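Local coordinates for envelope glycoprotein (Bourbon virus, PDB 5ZKX) that probably drives fusion of the viral and host membranes as a trimeric class III glycoprotein of the baculovirus gp64 family, captured here in its postfusion form, at residues Tyr51-Cys56 against Cys137-Arg142; Gly94-Asp99 against Glu124-Asn129; Met322-Ala327 against Ser344-Pro349. One frame throughout, in Å; residues are numbered along the deposited sequence.

Contact 1 of 3, residues Tyr51-Cys56 against Cys137-Arg142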
ATOM      1  N   TYR A  51      -9.654  18.742  33.772  1.00 28.42           N
ATOM      2  CA  TYR A  51      -9.031  18.891  35.076  1.00 26.18           C
ATOM      3  C   TYR A  51      -9.314  17.665  35.932  1.00 24.18           C
ATOM      4  O   TYR A  51     -10.410  17.098  35.894  1.00 26.02           O
ATOM      5  CB  TYR A  51      -9.498  20.175  35.790  1.00 27.02           C
ATOM      6  CG  TYR A  51     -10.963  20.237  36.181  1.00 24.54           C
ATOM      7  CD1 TYR A  51     -11.408  19.688  37.376  1.00 23.55           C
ATOM      8  CD2 TYR A  51     -11.891  20.885  35.375  1.00 27.94           C
ATOM      9  CE1 TYR A  51     -12.735  19.755  37.744  1.00 23.93           C
ATOM     10  CE2 TYR A  51     -13.224  20.960  35.738  1.00 26.52           C
ATOM     11  CZ  TYR A  51     -13.639  20.393  36.926  1.00 27.37           C
ATOM     12  OH  TYR A  51     -14.962  20.457  37.297  1.00 25.70           O
ATOM     13  N   TRP A  52      -8.302  17.258  36.686  1.00 20.15           N
ATOM     14  CA  TRP A  52      -8.446  16.222  37.695  1.00 22.40           C
ATOM     15  C   TRP A  52      -8.699  16.881  39.045  1.00 26.52           C
ATOM     16  O   TRP A  52      -7.938  17.760  39.463  1.00 24.00           O
ATOM     17  CB  TRP A  52      -7.187  15.357  37.748  1.00 20.89           C
ATOM     18  CG  TRP A  52      -7.059  14.555  38.994  1.00 23.56           C
ATOM     19  CD1 TRP A  52      -6.320  14.868  40.099  1.00 20.66           C
ATOM     20  CD2 TRP A  52      -7.685  13.298  39.270  1.00 22.67           C
ATOM     21  NE1 TRP A  52      -6.450  13.883  41.046  1.00 21.51           N
ATOM     22  CE2 TRP A  52      -7.283  12.907  40.560  1.00 21.15           C
ATOM     23  CE3 TRP A  52      -8.551  12.468  38.552  1.00 24.29           C
ATOM     24  CZ2 TRP A  52      -7.714  11.721  41.147  1.00 20.46           C
ATOM     25  CZ3 TRP A  52      -8.978  11.291  39.137  1.00 21.90           C
ATOM     26  CH2 TRP A  52      -8.559  10.929  40.421  1.00 21.85           C
ATOM     27  N   ARG A  53      -9.775  16.472  39.714  1.00 27.75           N
ATOM     28  CA  ARG A  53     -10.147  17.032  41.006  1.00 27.96           C
ATOM     29  C   ARG A  53     -10.213  15.922  42.042  1.00 26.20           C
ATOM     30  O   ARG A  53     -10.816  14.875  41.793  1.00 26.79           O
ATOM     31  CB  ARG A  53     -11.489  17.764  40.929  1.00 32.38           C
ATOM     32  CG  ARG A  53     -12.050  18.173  42.285  1.00 30.65           C
ATOM     33  CD  ARG A  53     -13.562  18.280  42.241  1.00 31.75           C
ATOM     34  NE  ARG A  53     -14.002  19.511  41.593  1.00 29.66           N
ATOM     35  CZ  ARG A  53     -15.186  19.665  41.009  1.00 36.23           C
ATOM     36  NH1 ARG A  53     -16.055  18.660  40.985  1.00 32.58           N
ATOM     37  NH2 ARG A  53     -15.503  20.824  40.446  1.00 33.66           N
ATOM     38  N   SER A  54      -9.593  16.152  43.199  1.00 28.76           N
ATOM     39  CA  SER A  54      -9.635  15.214  44.319  1.00 27.93           C
ATOM     40  C   SER A  54     -10.019  15.987  45.576  1.00 26.86           C
ATOM     41  O   SER A  54      -9.177  16.656  46.182  1.00 33.81           O
ATOM     42  CB  SER A  54      -8.303  14.496  44.500  1.00 29.32           C
ATOM     43  OG  SER A  54      -8.454  13.382  45.364  1.00 27.34           O
ATOM     44  N   TYR A  55     -11.285  15.886  45.963  1.00 26.60           N
ATOM     45  CA  TYR A  55     -11.825  16.550  47.143  1.00 26.65           C
ATOM     46  C   TYR A  55     -12.038  15.492  48.218  1.00 29.53           C
ATOM     47  O   TYR A  55     -12.976  14.693  48.132  1.00 33.48           O
ATOM     48  CB  TYR A  55     -13.128  17.266  46.804  1.00 28.10           C
ATOM     49  CG  TYR A  55     -13.635  18.199  47.878  1.00 29.22           C
ATOM     50  CD1 TYR A  55     -12.959  19.375  48.179  1.00 33.23           C
ATOM     51  CD2 TYR A  55     -14.801  17.916  48.576  1.00 27.78           C
ATOM     52  CE1 TYR A  55     -13.422  20.237  49.149  1.00 31.78           C
ATOM     53  CE2 TYR A  55     -15.273  18.773  49.552  1.00 33.10           C
ATOM     54  CZ  TYR A  55     -14.578  19.933  49.833  1.00 34.30           C
ATOM     55  OH  TYR A  55     -15.039  20.795  50.801  1.00 40.39           O
ATOM     56  N   CYS A  56     -11.172  15.486  49.224  1.00 27.64           N
ATOM     57  CA  CYS A  56     -11.213  14.488  50.278  1.00 28.41           C
ATOM     58  C   CYS A  56     -11.579  15.125  51.613  1.00 32.51           C
ATOM     59  O   CYS A  56     -11.385  16.323  51.832  1.00 29.70           O
ATOM     60  CB  CYS A  56      -9.867  13.768  50.392  1.00 26.71           C
ATOM     61  SG  CYS A  56      -9.270  13.061  48.841  1.00 26.72           S
ATOM     62  N   CYS A 137      -7.987  19.522  49.140  1.00 34.13           N
ATOM     63  CA  CYS A 137      -8.274  19.745  47.731  1.00 32.22           C
ATOM     64  C   CYS A 137      -7.009  19.572  46.909  1.00 31.58           C
ATOM     65  O   CYS A 137      -5.945  20.086  47.271  1.00 28.67           O
ATOM     66  CB  CYS A 137      -8.868  21.137  47.488  1.00 30.05           C
ATOM     67  SG  CYS A 137      -9.254  21.486  45.743  1.00 35.97           S
ATOM     68  N   ASN A 138      -7.132  18.833  45.811  1.00 31.95           N
ATOM     69  CA  ASN A 138      -6.110  18.739  44.782  1.00 27.29           C
ATOM     70  C   ASN A 138      -6.767  18.980  43.432  1.00 25.35           C
ATOM     71  O   ASN A 138      -7.836  18.431  43.148  1.00 22.33           O
ATOM     72  CB  ASN A 138      -5.411  17.374  44.787  1.00 26.92           C
ATOM     73  CG  ASN A 138      -4.403  17.236  45.905  1.00 26.24           C
ATOM     74  OD1 ASN A 138      -3.280  17.733  45.811  1.00 29.14           O
ATOM     75  ND2 ASN A 138      -4.797  16.555  46.973  1.00 27.66           N
ATOM     76  N   LEU A 139      -6.120  19.796  42.605  1.00 31.00           N
ATOM     77  CA  LEU A 139      -6.653  20.167  41.298  1.00 30.84           C
ATOM     78  C   LEU A 139      -5.498  20.291  40.316  1.00 28.61           C
ATOM     79  O   LEU A 139      -4.558  21.052  40.558  1.00 27.26           O
ATOM     80  CB  LEU A 139      -7.437  21.479  41.385  1.00 28.67           C
ATOM     81  CG  LEU A 139      -8.300  21.892  40.195  1.00 34.07           C
ATOM     82  CD1 LEU A 139      -9.452  20.922  40.010  1.00 34.67           C
ATOM     83  CD2 LEU A 139      -8.816  23.310  40.379  1.00 34.62           C
ATOM     84  N   SER A 140      -5.568  19.540  39.212  1.00 22.00           N
ATOM     85  CA  SER A 140      -4.544  19.544  38.175  1.00 21.00           C
ATOM     86  C   SER A 140      -5.202  19.634  36.806  1.00 21.76           C
ATOM     87  O   SER A 140      -6.197  18.955  36.544  1.00 24.24           O
ATOM     88  CB  SER A 140      -3.675  18.289  38.254  1.00 21.03           C
ATOM     89  OG  SER A 140      -2.439  18.477  37.590  1.00 27.14           O
ATOM     90  N   TRP A 141      -4.637  20.462  35.931  1.00 26.64           N
ATOM     91  CA  TRP A 141      -5.238  20.771  34.641  1.00 26.63           C
ATOM     92  C   TRP A 141      -4.404  20.215  33.494  1.00 23.22           C
ATOM     93  O   TRP A 141      -3.191  20.015  33.617  1.00 22.26           O
ATOM     94  CB  TRP A 141      -5.400  22.283  34.455  1.00 24.94           C
ATOM     95  CG  TRP A 141      -6.444  22.887  35.330  1.00 26.48           C
ATOM     96  CD1 TRP A 141      -6.312  23.237  36.641  1.00 24.75           C
ATOM     97  CD2 TRP A 141      -7.789  23.214  34.960  1.00 24.71           C
ATOM     98  NE1 TRP A 141      -7.491  23.760  37.112  1.00 25.61           N
ATOM     99  CE2 TRP A 141      -8.414  23.757  36.099  1.00 24.30           C
ATOM    100  CE3 TRP A 141      -8.525  23.099  33.776  1.00 24.89           C
ATOM    101  CZ2 TRP A 141      -9.740  24.185  36.089  1.00 25.14           C
ATOM    102  CZ3 TRP A 141      -9.842  23.524  33.769  1.00 24.92           C
ATOM    103  CH2 TRP A 141     -10.434  24.061  34.917  1.00 25.83           C
ATOM    104  N   ARG A 142      -5.077  19.966  32.373  1.00 24.01           N
ATOM    105  CA  ARG A 142      -4.432  19.582  31.128  1.00 21.81           C
ATOM    106  C   ARG A 142      -5.067  20.373  29.994  1.00 22.56           C
ATOM    107  O   ARG A 142      -6.254  20.707  30.042  1.00 25.17           O
ATOM    108  CB  ARG A 142      -4.548  18.073  30.859  1.00 20.40           C
ATOM    109  CG  ARG A 142      -5.910  17.628  30.334  1.00 19.98           C
ATOM    110  CD  ARG A 142      -6.041  16.112  30.317  1.00 19.34           C
ATOM    111  NE  ARG A 142      -4.916  15.463  29.648  1.00 22.44           N
ATOM    112  CZ  ARG A 142      -4.981  14.917  28.438  1.00 20.20           C
ATOM    113  NH1 ARG A 142      -6.120  14.937  27.758  1.00 20.30           N
ATOM    114  NH2 ARG A 142      -3.910  14.350  27.907  1.00 23.29           N
TER
HETATM  115  O   HOH W   1      -6.932  15.478  47.599  1.00 27.59           O
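The six-membered ring of Trp141 carries Tyr51 on one face: CB of Tyr51 stands 3.6 Å from the ring centroid, 12° off the normal, a CH-pi contact. The Tyr51 ring then leans over the far rim of the indole, CD2 of Tyr51 reaching 3.5 Å from CH2 of Trp141, with the two planes at 45°, so the pair is neither stacked nor T-shaped. Tyr51 holds its CG between the backbone N and the carbonyl carbon (chi1 66°), which lays the ring alongside the indole, pointing the same way. Across the phenol, CD1 of Tyr51 meets the methyl CD1 of Leu139 at 3.5 Å. Arg53 CB lies at the ring edge of Tyr51, in its plane, while CE1 of Tyr51 lies over one face of the Arg53 guanidinium, toward its rim. Tyrosine suits the place because its CB and ring give Trp141 an apolar cover while CD1 meets Leu139.

The backbones are strands 44-58 and 134-148 of an antiparallel sheet, consistent with the elongated beta domain of class III fusion proteins. Trp52 and Ser140 form a hydrogen-bonded pair (Trp52 N to Ser140 O 2.7 Å, Ser140 N to Trp52 O 3.0 Å), as do Ser54 and Asn138 (Ser54 N to Asn138 O 2.9 Å). On this face polar residues find partners beyond the pair: Ser54 OG bonds Asn70, Asn138 ND2 bonds Asn128 and Ser140 OG bonds Glu96. Trp52 meets Tyr440 of a second subunit edge-to-face. Cys56-Cys68 ties strand 44-58 to strand 67-74, and Cys137-Cys108 ties strand 134-148 to a loop of the same chain.

Contact 2 of 3, residues Gly94-Asp99 against Glu124-Asn129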
ATOM      1  N   GLY A  94      -7.525  26.635  34.560  1.00 31.66           N
ATOM      2  CA  GLY A  94      -7.624  27.113  35.916  1.00 30.08           C
ATOM      3  C   GLY A  94      -6.328  26.903  36.672  1.00 30.01           C
ATOM      4  O   GLY A  94      -5.283  26.604  36.086  1.00 29.48           O
ATOM      5  N   PRO A  95      -6.372  27.048  37.993  1.00 22.70           N
ATOM      6  CA  PRO A  95      -5.148  26.982  38.796  1.00 24.35           C
ATOM      7  C   PRO A  95      -4.764  25.572  39.214  1.00 23.25           C
ATOM      8  O   PRO A  95      -5.596  24.673  39.352  1.00 22.02           O
ATOM      9  CB  PRO A  95      -5.515  27.827  40.023  1.00 19.44           C
ATOM     10  CG  PRO A  95      -6.972  27.557  40.201  1.00 20.65           C
ATOM     11  CD  PRO A  95      -7.546  27.399  38.810  1.00 22.23           C
ATOM     12  N   GLU A  96      -3.463  25.393  39.427  1.00 31.18           N
ATOM     13  CA  GLU A  96      -2.918  24.147  39.954  1.00 36.94           C
ATOM     14  C   GLU A  96      -3.002  24.193  41.475  1.00 36.61           C
ATOM     15  O   GLU A  96      -2.291  24.970  42.122  1.00 36.24           O
ATOM     16  CB  GLU A  96      -1.479  23.942  39.486  1.00 33.75           C
ATOM     17  CG  GLU A  96      -0.899  22.581  39.828  1.00 33.03           C
ATOM     18  CD  GLU A  96      -1.077  21.572  38.712  1.00 38.69           C
ATOM     19  OE1 GLU A  96      -1.231  21.997  37.547  1.00 40.46           O
ATOM     20  OE2 GLU A  96      -1.064  20.355  38.994  1.00 39.43           O
ATOM     21  N   VAL A  97      -3.871  23.366  42.046  1.00 40.01           N
ATOM     22  CA  VAL A  97      -4.118  23.335  43.481  1.00 36.92           C
ATOM     23  C   VAL A  97      -3.513  22.062  44.048  1.00 38.15           C
ATOM     24  O   VAL A  97      -3.821  20.959  43.580  1.00 38.02           O
ATOM     25  CB  VAL A  97      -5.620  23.401  43.794  1.00 41.74           C
ATOM     26  CG1 VAL A  97      -5.836  23.199  45.276  1.00 44.13           C
ATOM     27  CG2 VAL A  97      -6.212  24.718  43.312  1.00 39.59           C
ATOM     28  N   GLN A  98      -2.663  22.209  45.060  1.00 28.98           N
ATOM     29  CA  GLN A  98      -2.013  21.063  45.680  1.00 29.34           C
ATOM     30  C   GLN A  98      -1.993  21.232  47.190  1.00 31.96           C
ATOM     31  O   GLN A  98      -1.498  22.244  47.697  1.00 31.72           O
ATOM     32  CB  GLN A  98      -0.587  20.886  45.159  1.00 27.30           C
ATOM     33  CG  GLN A  98       0.167  19.788  45.874  1.00 30.62           C
ATOM     34  CD  GLN A  98       1.544  19.561  45.303  1.00 25.18           C
ATOM     35  OE1 GLN A  98       2.065  20.392  44.558  1.00 37.12           O
ATOM     36  NE2 GLN A  98       2.148  18.432  45.650  1.00 19.16           N
ATOM     37  N   ASP A  99      -2.521  20.232  47.898  1.00 35.61           N
ATOM     38  CA  ASP A  99      -2.508  20.202  49.361  1.00 36.44           C
ATOM     39  C   ASP A  99      -3.185  21.433  49.954  1.00 39.07           C
ATOM     40  O   ASP A  99      -2.713  22.014  50.933  1.00 40.25           O
ATOM     41  CB  ASP A  99      -1.083  20.054  49.902  1.00 34.09           C
ATOM     42  CG  ASP A  99      -1.053  19.471  51.301  1.00 37.47           C
ATOM     43  OD1 ASP A  99       0.047  19.128  51.781  1.00 40.39           O
ATOM     44  OD2 ASP A  99      -2.131  19.348  51.918  1.00 40.01           O
ATOM     45  N   GLU A 124      -1.487  16.145  36.708  1.00 30.25           N
ATOM     46  CA  GLU A 124      -0.946  15.154  37.627  1.00 29.69           C
ATOM     47  C   GLU A 124      -2.077  14.598  38.477  1.00 32.26           C
ATOM     48  O   GLU A 124      -2.880  15.359  39.028  1.00 30.78           O
ATOM     49  CB  GLU A 124       0.145  15.748  38.518  1.00 36.68           C
ATOM     50  CG  GLU A 124       0.818  14.712  39.411  1.00 38.55           C
ATOM     51  CD  GLU A 124       2.021  15.264  40.145  1.00 43.24           C
ATOM     52  OE1 GLU A 124       3.082  14.604  40.135  1.00 49.55           O
ATOM     53  OE2 GLU A 124       1.908  16.357  40.735  1.00 48.32           O
ATOM     54  N   LYS A 125      -2.142  13.271  38.573  1.00 26.25           N
ATOM     55  CA  LYS A 125      -3.204  12.589  39.310  1.00 24.76           C
ATOM     56  C   LYS A 125      -2.761  12.420  40.761  1.00 26.92           C
ATOM     57  O   LYS A 125      -2.310  11.358  41.190  1.00 28.34           O
ATOM     58  CB  LYS A 125      -3.522  11.252  38.653  1.00 24.75           C
ATOM     59  CG  LYS A 125      -4.670  10.489  39.282  1.00 24.93           C
ATOM     60  CD  LYS A 125      -4.592   9.024  38.910  1.00 20.58           C
ATOM     61  CE  LYS A 125      -5.774   8.251  39.455  1.00 21.52           C
ATOM     62  NZ  LYS A 125      -5.658   6.800  39.129  1.00 25.85           N
ATOM     63  N   ARG A 126      -2.901  13.499  41.531  1.00 25.14           N
ATOM     64  CA  ARG A 126      -2.432  13.541  42.910  1.00 24.25           C
ATOM     65  C   ARG A 126      -3.600  13.722  43.870  1.00 21.81           C
ATOM     66  O   ARG A 126      -4.568  14.423  43.566  1.00 21.51           O
ATOM     67  CB  ARG A 126      -1.413  14.662  43.120  1.00 20.48           C
ATOM     68  CG  ARG A 126      -1.947  16.029  42.802  1.00 27.25           C
ATOM     69  CD  ARG A 126      -1.089  17.122  43.401  1.00 25.10           C
ATOM     70  NE  ARG A 126      -1.683  18.428  43.141  1.00 27.70           N
ATOM     71  CZ  ARG A 126      -1.446  19.152  42.053  1.00 26.44           C
ATOM     72  NH1 ARG A 126      -0.617  18.704  41.118  1.00 24.36           N
ATOM     73  NH2 ARG A 126      -2.038  20.328  41.901  1.00 28.97           N
ATOM     74  N   SER A 127      -3.496  13.081  45.033  1.00 23.35           N
ATOM     75  CA  SER A 127      -4.534  13.119  46.050  1.00 21.95           C
ATOM     76  C   SER A 127      -3.897  12.890  47.410  1.00 21.98           C
ATOM     77  O   SER A 127      -2.851  12.245  47.518  1.00 26.87           O
ATOM     78  CB  SER A 127      -5.619  12.067  45.785  1.00 20.26           C
ATOM     79  OG  SER A 127      -6.475  11.913  46.903  1.00 20.37           O
ATOM     80  N   ASN A 128      -4.532  13.433  48.446  1.00 27.28           N
ATOM     81  CA  ASN A 128      -4.097  13.202  49.816  1.00 25.61           C
ATOM     82  C   ASN A 128      -5.226  13.587  50.760  1.00 29.34           C
ATOM     83  O   ASN A 128      -5.959  14.545  50.502  1.00 28.03           O
ATOM     84  CB  ASN A 128      -2.819  13.983  50.148  1.00 25.34           C
ATOM     85  CG  ASN A 128      -3.038  15.477  50.184  1.00 30.99           C
ATOM     86  OD1 ASN A 128      -3.251  16.113  49.152  1.00 39.92           O
ATOM     87  ND2 ASN A 128      -2.976  16.051  51.377  1.00 36.85           N
ATOM     88  N   ASN A 129      -5.365  12.825  51.842  1.00 31.75           N
ATOM     89  CA  ASN A 129      -6.448  13.001  52.808  1.00 30.72           C
ATOM     90  C   ASN A 129      -5.897  12.925  54.232  1.00 32.95           C
ATOM     91  O   ASN A 129      -6.414  12.208  55.090  1.00 29.24           O
ATOM     92  CB  ASN A 129      -7.539  11.959  52.575  1.00 26.46           C
ATOM     93  CG  ASN A 129      -8.826  12.293  53.289  1.00 26.88           C
ATOM     94  OD1 ASN A 129      -9.153  13.460  53.490  1.00 28.68           O
ATOM     95  ND2 ASN A 129      -9.568  11.266  53.676  1.00 31.42           N
TER
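A salt-bridge network of Glu96, Arg126 and Glu124 joins the chain at and just before strand 97-98 to the chain round the weakly bonded strand 126-127, both lying against the beta sheet that holds strand 134-148. With CG between the backbone N and the carbonyl carbon (chi1 59°), Arg126 sends its extended chain across to Glu96 and Val97. Glu96 OE2 accepts from NH1 of Arg126 at 2.7 Å with its anti lone pair and lies close to the guanidinium plane; NH2 of Arg126 adds a weak bond to the same oxygen at 3.1 Å. The carboxylate is turned 47° from the guanidinium. NH2 of Arg126 also approaches Val97 O at a short 2.5 Å, coming from above the carbonyl plane, away from its lone pairs. Gln98 crosses the arginine at about a right angle: CB lies over one guanidinium face, 3.4 Å from NE of Arg126, and its amide stacks 28° from that plane.

Farther along, Asn128 ND2 makes a weak bond to Asp99 OD2 at 3.4 Å, their flat groups nearly perpendicular. Asp99 OD2 also bonds His131 NE2, and Asn128 ND2 bonds Asn130 OD1.

Arginine suits the place because its planar head can serve several acceptors at the edge and a hydrocarbon neighbour over the face. As Glu124 OE2 is weakly bridged to Arg126 NH1 at 3.5 Å, Arg126 probably offsets much of the repulsion between the two carboxylates, with Lys121 a weak second partner of Glu96.

Contact 3 of 3, residues Met322-Ala327 against Ser344-Pro349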
ATOM      1  N   MET A 322      11.821  -9.711 -52.798  1.00 31.66           N
ATOM      2  CA  MET A 322      11.050  -8.936 -53.767  1.00 33.92           C
ATOM      3  C   MET A 322      11.927  -7.926 -54.489  1.00 37.72           C
ATOM      4  O   MET A 322      11.785  -7.722 -55.701  1.00 39.52           O
ATOM      5  CB  MET A 322       9.892  -8.219 -53.075  1.00 34.32           C
ATOM      6  CG  MET A 322       8.785  -9.121 -52.586  1.00 33.30           C
ATOM      7  SD  MET A 322       7.594  -8.196 -51.596  1.00 42.60           S
ATOM      8  CE  MET A 322       7.101  -6.933 -52.763  1.00 29.40           C
ATOM      9  N   VAL A 323      12.829  -7.271 -53.759  1.00 31.83           N
ATOM     10  CA  VAL A 323      13.726  -6.311 -54.390  1.00 31.59           C
ATOM     11  C   VAL A 323      14.736  -7.033 -55.271  1.00 33.79           C
ATOM     12  O   VAL A 323      15.066  -6.569 -56.368  1.00 38.71           O
ATOM     13  CB  VAL A 323      14.407  -5.438 -53.318  1.00 29.41           C
ATOM     14  CG1 VAL A 323      15.729  -4.895 -53.823  1.00 30.05           C
ATOM     15  CG2 VAL A 323      13.491  -4.300 -52.910  1.00 26.35           C
ATOM     16  N   SER A 324      15.225  -8.189 -54.819  1.00 26.10           N
ATOM     17  CA  SER A 324      16.149  -8.967 -55.637  1.00 24.55           C
ATOM     18  C   SER A 324      15.521  -9.346 -56.970  1.00 24.96           C
ATOM     19  O   SER A 324      16.221  -9.439 -57.985  1.00 24.27           O
ATOM     20  CB  SER A 324      16.592 -10.216 -54.878  1.00 19.58           C
ATOM     21  OG  SER A 324      17.558 -10.943 -55.615  1.00 30.01           O
ATOM     22  N   SER A 325      14.206  -9.550 -56.992  1.00 29.17           N
ATOM     23  CA  SER A 325      13.511  -9.843 -58.239  1.00 28.78           C
ATOM     24  C   SER A 325      13.315  -8.585 -59.078  1.00 27.47           C
ATOM     25  O   SER A 325      13.587  -8.584 -60.282  1.00 31.59           O
ATOM     26  CB  SER A 325      12.168 -10.502 -57.938  1.00 28.22           C
ATOM     27  OG  SER A 325      11.487 -10.827 -59.132  1.00 39.70           O
ATOM     28  N   LEU A 326      12.850  -7.499 -58.458  1.00 30.73           N
ATOM     29  CA  LEU A 326      12.535  -6.296 -59.221  1.00 29.78           C
ATOM     30  C   LEU A 326      13.790  -5.548 -59.651  1.00 32.78           C
ATOM     31  O   LEU A 326      13.805  -4.937 -60.726  1.00 30.49           O
ATOM     32  CB  LEU A 326      11.625  -5.378 -58.405  1.00 24.81           C
ATOM     33  CG  LEU A 326      11.257  -4.041 -59.047  1.00 28.76           C
ATOM     34  CD1 LEU A 326      10.604  -4.252 -60.403  1.00 29.80           C
ATOM     35  CD2 LEU A 326      10.344  -3.244 -58.131  1.00 33.56           C
ATOM     36  N   ALA A 327      14.849  -5.582 -58.838  1.00 33.89           N
ATOM     37  CA  ALA A 327      16.072  -4.869 -59.189  1.00 30.64           C
ATOM     38  C   ALA A 327      16.768  -5.472 -60.400  1.00 31.41           C
ATOM     39  O   ALA A 327      17.597  -4.796 -61.020  1.00 32.81           O
ATOM     40  CB  ALA A 327      17.032  -4.841 -58.003  1.00 30.73           C
ATOM     41  N   SER A 344      22.734  -1.718 -60.504  1.00 37.56           N
ATOM     42  CA  SER A 344      22.951  -3.081 -60.047  1.00 40.06           C
ATOM     43  C   SER A 344      23.037  -4.037 -61.231  1.00 39.78           C
ATOM     44  O   SER A 344      22.472  -3.783 -62.298  1.00 33.55           O
ATOM     45  CB  SER A 344      21.828  -3.533 -59.109  1.00 36.85           C
ATOM     46  OG  SER A 344      20.665  -3.882 -59.838  1.00 33.09           O
ATOM     47  N   LYS A 345      23.753  -5.143 -61.025  1.00 39.08           N
ATOM     48  CA  LYS A 345      23.870  -6.200 -62.028  1.00 33.29           C
ATOM     49  C   LYS A 345      24.098  -7.509 -61.286  1.00 36.01           C
ATOM     50  O   LYS A 345      25.130  -7.678 -60.632  1.00 40.21           O
ATOM     51  CB  LYS A 345      25.005  -5.915 -63.010  1.00 36.66           C
ATOM     52  CG  LYS A 345      25.087  -6.895 -64.178  1.00 35.71           C
ATOM     53  CD  LYS A 345      25.795  -6.278 -65.378  1.00 38.05           C
ATOM     54  CE  LYS A 345      25.903  -7.266 -66.532  1.00 42.54           C
ATOM     55  NZ  LYS A 345      24.580  -7.841 -66.909  1.00 36.75           N
ATOM     56  N   PHE A 346      23.142  -8.428 -61.390  1.00 33.94           N
ATOM     57  CA  PHE A 346      23.194  -9.670 -60.631  1.00 35.22           C
ATOM     58  C   PHE A 346      24.084 -10.695 -61.324  1.00 39.88           C
ATOM     59  O   PHE A 346      23.944 -10.944 -62.525  1.00 39.17           O
ATOM     60  CB  PHE A 346      21.788 -10.235 -60.436  1.00 32.63           C
ATOM     61  CG  PHE A 346      21.012  -9.557 -59.347  1.00 34.60           C
ATOM     62  CD1 PHE A 346      20.818 -10.183 -58.126  1.00 34.01           C
ATOM     63  CD2 PHE A 346      20.475  -8.292 -59.544  1.00 29.11           C
ATOM     64  CE1 PHE A 346      20.104  -9.562 -57.122  1.00 31.19           C
ATOM     65  CE2 PHE A 346      19.758  -7.664 -58.543  1.00 28.18           C
ATOM     66  CZ  PHE A 346      19.572  -8.300 -57.330  1.00 33.05           C
ATOM     67  N   ILE A 347      25.006 -11.279 -60.561  1.00 51.34           N
ATOM     68  CA  ILE A 347      25.854 -12.360 -61.050  1.00 44.49           C
ATOM     69  C   ILE A 347      25.248 -13.690 -60.630  1.00 46.97           C
ATOM     70  O   ILE A 347      25.844 -14.755 -60.826  1.00 50.79           O
ATOM     71  CB  ILE A 347      27.291 -12.222 -60.528  1.00 46.26           C
ATOM     72  CG1 ILE A 347      27.338 -12.505 -59.026  1.00 43.16           C
ATOM     73  CG2 ILE A 347      27.840 -10.847 -60.855  1.00 45.90           C
ATOM     74  CD1 ILE A 347      28.730 -12.803 -58.510  1.00 45.62           C
ATOM     75  N   SER A 348      24.053 -13.629 -60.058  1.00 50.38           N
ATOM     76  CA  SER A 348      23.375 -14.785 -59.494  1.00 49.04           C
ATOM     77  C   SER A 348      21.981 -14.343 -59.069  1.00 48.54           C
ATOM     78  O   SER A 348      21.750 -13.146 -58.868  1.00 52.07           O
ATOM     79  CB  SER A 348      24.154 -15.367 -58.299  1.00 52.36           C
ATOM     80  OG  SER A 348      23.348 -16.206 -57.497  1.00 60.90           O
ATOM     81  N   PRO A 349      21.035 -15.278 -58.955  1.00 42.90           N
ATOM     82  CA  PRO A 349      19.695 -14.906 -58.469  1.00 43.03           C
ATOM     83  C   PRO A 349      19.705 -14.274 -57.086  1.00 40.26           C
ATOM     84  O   PRO A 349      18.703 -13.659 -56.700  1.00 37.44           O
ATOM     85  CB  PRO A 349      18.931 -16.239 -58.471  1.00 44.40           C
ATOM     86  CG  PRO A 349      19.994 -17.308 -58.620  1.00 43.00           C
ATOM     87  CD  PRO A 349      21.083 -16.678 -59.410  1.00 40.43           C
TER
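Phe346 points its ring at helix 322-327, and its far rim does the touching. One corner, CE1 of Phe346, lies 3.3 Å from the hydroxyl OG of Ser324, which comes at the ring obliquely; on the other side of the rim, CE2 of Phe346 faces the methyl CB of Ala327 at 4.0 Å, and that methyl sits at the ring edge, near its plane. Between them CZ of Phe346 comes 3.6 Å from Ser324 O. Ser324 and Ala327, three apart on the helix, both have short side chains, and the far rim of the ring comes up against them. Phe346 holds CG anti to the carbonyl carbon (chi1 -79°), an orientation that carries the ring over to the helix.

The strand belongs to a beta hairpin, 342-346 paired antiparallel with 352-356. Strand 344-346 runs at 101° to helix segment 322-327, near the end of the long helix 284-329, the segment axes approaching to 9.7 Å. That helix runs beside its counterparts in the trimer, as the central helices of class III postfusion proteins do: Leu326 packs on Leu326 of the third subunit and Met322 on Met322 of the second, which is consistent with Phe346 lying on the side away from the trimer's helix core.

Past the ring the chain turns back, and Ser324 OG donates a weak hydrogen bond to Pro349 O at 3.1 Å. Lys328, one turn on from Ser324, bonds both Ser324 O and Pro349 O with NZ and makes a cation-pi contact with Phe346. Two residues before Phe346, Ser344 OG sits 3.4 Å from Ala327 O, at an angle too poor for a bond.

Overall arrangement
Contacts 1 and 2 are neighbours, their centres about 5 Å apart, and share strand 134-148 as a common surface: contact 1 pairs it with strand 44-58 in the sheet, and contact 2 lies against it, where polar side chains of the strand meet both segments of contact 2. Contact 1 is buried, and combines backbone bonding with aromatic packing; contact 2 is partly buried, with exposed Glu96 and Gln98, and rests on charge and amide groups. Contact 3, with its centre about 107 Å from that of contact 1, lies on the opposite side of the chain's centre. It is largely buried, joining the trimer's long helix to a hairpin by slight packing and one weak bond.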